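Local coordinates for uncharacterized protein YacP (Bacillus subtilis, PDB 5MQ8), which is an endoribonuclease, also called Rae1, involved in ribosome-dependent mRNA decay, at residues G8-I12 with A101-Y105. Residues are numbered along the deposited sequence; the frame is centred on the assembly and turned at random.
Sequences GYNMI and ATSDY
Asn10, in the first turn of helix 8-14, carries the polar half of this contact by offering its amide to the loop that follows strand 98-101. With CG anti to the backbone N (chi1 -170°), the side chain reaches out from the helix, and Asn10 OD1 accepts from Ser103 N at 2.8 Å. The bond is nearly straight at the hydrogen (165°), yet the donor stands above the carbonyl plane, 46° out of it. At the other end of the amide, Asn10 ND2 lies alongside Asp104 CB at 3.8 Å. Asn10 ND2 also gives a hydrogen bond to a water, whose O is 3.2 Å away; that water in turn donates weakly to Ser103 O.

The loop is shaped from within by an ST turn, in which Thr102 OG1 accepts from Asp104 N at 3.2 Å. The same hydroxyl is hydrogen-bonded to Asp7, and the Asp104 carboxylate is held by the Thr106 hydroxyl at OD1 and by Glu107 N and Trp109 NE1 at OD2.

Met11, its chain bent at both chi2 and chi3, packs its CE against the carbonyl of Ala101, 3.4 Å from Ala101 O. The apolar part is Met11 CE to Ala101 CB at 4.2 Å, while Leu33 and Leu124 of two other helices also touch the methionine.

Helix 8-14 and the loop thus meet at the C-terminal ends of adjacent parallel strands, 3-7 and 98-101, of the PIN-clan fold. Asp7 ends the central strand, where PIN-family nucleases carry acidic active-site residues, so Thr102 OG1 may help to position it. With one direct bond and a water link whose second leg is weak, Asn10 holds the loop mainly at the Ser103 N-H, while buried Met11 packs on the strand end.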
ATOM      1  N   GLY A   8     -11.370   1.563  23.830  1.00 27.92           N
ATOM      2  CA  GLY A   8     -11.425   0.716  22.648  1.00 28.22           C
ATOM      3  C   GLY A   8     -12.780   0.126  22.313  1.00 32.60           C
ATOM      4  O   GLY A   8     -13.240   0.254  21.174  1.00 30.54           O
ATOM      5  N   TYR A   9     -13.417  -0.536  23.293  1.00 31.78           N
ATOM      6  CA  TYR A   9     -14.744  -1.148  23.108  1.00 32.29           C
ATOM      7  C   TYR A   9     -15.799  -0.096  22.742  1.00 34.31           C
ATOM      8  O   TYR A   9     -16.624  -0.346  21.866  1.00 34.88           O
ATOM      9  CB  TYR A   9     -15.183  -1.954  24.357  1.00 34.48           C
ATOM     10  CG  TYR A   9     -16.539  -2.603  24.190  1.00 38.12           C
ATOM     11  CD1 TYR A   9     -16.714  -3.690  23.333  1.00 40.31           C
ATOM     12  CD2 TYR A   9     -17.667  -2.082  24.820  1.00 39.82           C
ATOM     13  CE1 TYR A   9     -17.970  -4.275  23.147  1.00 41.89           C
ATOM     14  CE2 TYR A   9     -18.932  -2.650  24.632  1.00 41.04           C
ATOM     15  CZ  TYR A   9     -19.072  -3.757  23.807  1.00 50.92           C
ATOM     16  OH  TYR A   9     -20.305  -4.339  23.640  1.00 59.16           O
ATOM     17  N   ASN A  10     -15.757   1.071  23.396  1.00 29.78           N
ATOM     18  CA  ASN A  10     -16.685   2.155  23.117  1.00 29.29           C
ATOM     19  C   ASN A  10     -16.593   2.643  21.677  1.00 34.30           C
ATOM     20  O   ASN A  10     -17.639   2.902  21.073  1.00 33.58           O
ATOM     21  CB  ASN A  10     -16.500   3.315  24.085  1.00 24.82           C
ATOM     22  CG  ASN A  10     -17.589   4.354  23.989  1.00 39.73           C
ATOM     23  OD1 ASN A  10     -17.381   5.467  23.496  1.00 35.49           O
ATOM     24  ND2 ASN A  10     -18.783   3.999  24.445  1.00 28.77           N
ATOM     25  N   MET A  11     -15.351   2.772  21.124  1.00 30.08           N
ATOM     26  CA  MET A  11     -15.137   3.209  19.733  1.00 27.85           C
ATOM     27  C   MET A  11     -15.740   2.203  18.798  1.00 32.00           C
ATOM     28  O   MET A  11     -16.454   2.586  17.875  1.00 34.51           O
ATOM     29  CB  MET A  11     -13.638   3.422  19.400  1.00 29.16           C
ATOM     30  CG  MET A  11     -12.957   4.516  20.203  1.00 30.32           C
ATOM     31  SD  MET A  11     -13.781   6.135  20.232  1.00 32.32           S
ATOM     32  CE  MET A  11     -14.388   6.166  21.904  1.00 29.23           C
ATOM     33  N   ILE A  12     -15.473   0.917  19.053  1.00 28.89           N
ATOM     34  CA  ILE A  12     -15.961  -0.218  18.270  1.00 28.86           C
ATOM     35  C   ILE A  12     -17.492  -0.172  18.112  1.00 35.64           C
ATOM     36  O   ILE A  12     -17.977  -0.257  16.993  1.00 35.27           O
ATOM     37  CB  ILE A  12     -15.440  -1.566  18.839  1.00 31.11           C
ATOM     38  CG1 ILE A  12     -13.946  -1.764  18.495  1.00 31.39           C
ATOM     39  CG2 ILE A  12     -16.288  -2.753  18.330  1.00 31.70           C
ATOM     40  CD1 ILE A  12     -13.243  -2.980  19.172  1.00 33.42           C
ATOM     41  N   ALA A 101     -10.763   9.304  25.054  1.00 32.78           N
ATOM     42  CA  ALA A 101     -11.775   9.099  24.025  1.00 31.61           C
ATOM     43  C   ALA A 101     -12.806   8.076  24.500  1.00 34.34           C
ATOM     44  O   ALA A 101     -12.501   6.882  24.608  1.00 31.90           O
ATOM     45  CB  ALA A 101     -11.131   8.657  22.723  1.00 32.15           C
ATOM     46  N   THR A 102     -14.022   8.568  24.821  1.00 32.17           N
ATOM     47  CA  THR A 102     -15.179   7.780  25.274  1.00 31.34           C
ATOM     48  C   THR A 102     -16.473   8.597  25.257  1.00 34.95           C
ATOM     49  O   THR A 102     -16.481   9.779  25.616  1.00 32.83           O
ATOM     50  CB  THR A 102     -14.942   7.083  26.649  1.00 32.45           C
ATOM     51  OG1 THR A 102     -15.966   6.111  26.865  1.00 31.04           O
ATOM     52  CG2 THR A 102     -14.865   8.055  27.836  1.00 29.94           C
ATOM     53  N   SER A 103     -17.572   7.938  24.861  1.00 32.34           N
ATOM     54  CA  SER A 103     -18.933   8.485  24.885  1.00 31.98           C
ATOM     55  C   SER A 103     -19.772   7.719  25.926  1.00 36.84           C
ATOM     56  O   SER A 103     -20.987   7.907  25.989  1.00 36.58           O
ATOM     57  CB  SER A 103     -19.582   8.402  23.505  1.00 32.80           C
ATOM     58  OG  SER A 103     -19.096   9.452  22.692  1.00 42.20           O
ATOM     59  N   ASP A 104     -19.122   6.853  26.740  1.00 34.36           N
ATOM     60  CA  ASP A 104     -19.804   6.067  27.771  1.00 33.41           C
ATOM     61  C   ASP A 104     -20.096   6.891  29.015  1.00 39.81           C
ATOM     62  O   ASP A 104     -19.219   7.590  29.506  1.00 40.05           O
ATOM     63  CB  ASP A 104     -19.003   4.816  28.151  1.00 33.67           C
ATOM     64  CG  ASP A 104     -19.610   4.059  29.324  1.00 39.56           C
ATOM     65  OD1 ASP A 104     -20.596   3.304  29.102  1.00 37.91           O
ATOM     66  OD2 ASP A 104     -19.149   4.271  30.473  1.00 41.93           O
ATOM     67  N   TYR A 105     -21.304   6.720  29.583  1.00 38.54           N
ATOM     68  CA  TYR A 105     -21.697   7.393  30.822  1.00 38.88           C
ATOM     69  C   TYR A 105     -22.204   6.394  31.875  1.00 42.10           C
ATOM     70  O   TYR A 105     -22.645   6.810  32.943  1.00 43.88           O
ATOM     71  CB  TYR A 105     -22.692   8.532  30.545  1.00 41.16           C
ATOM     72  CG  TYR A 105     -22.067   9.736  29.870  1.00 44.68           C
ATOM     73  CD1 TYR A 105     -22.021   9.836  28.482  1.00 46.99           C
ATOM     74  CD2 TYR A 105     -21.547  10.791  30.619  1.00 46.17           C
ATOM     75  CE1 TYR A 105     -21.457  10.949  27.854  1.00 49.55           C
ATOM     76  CE2 TYR A 105     -20.991  11.914  30.003  1.00 47.24           C
ATOM     77  CZ  TYR A 105     -20.946  11.987  28.619  1.00 56.65           C
ATOM     78  OH  TYR A 105     -20.389  13.083  28.005  1.00 60.94           O
TER
HETATM   79  O   HOH W   1     -21.836   5.060  24.403  1.00 68.20           O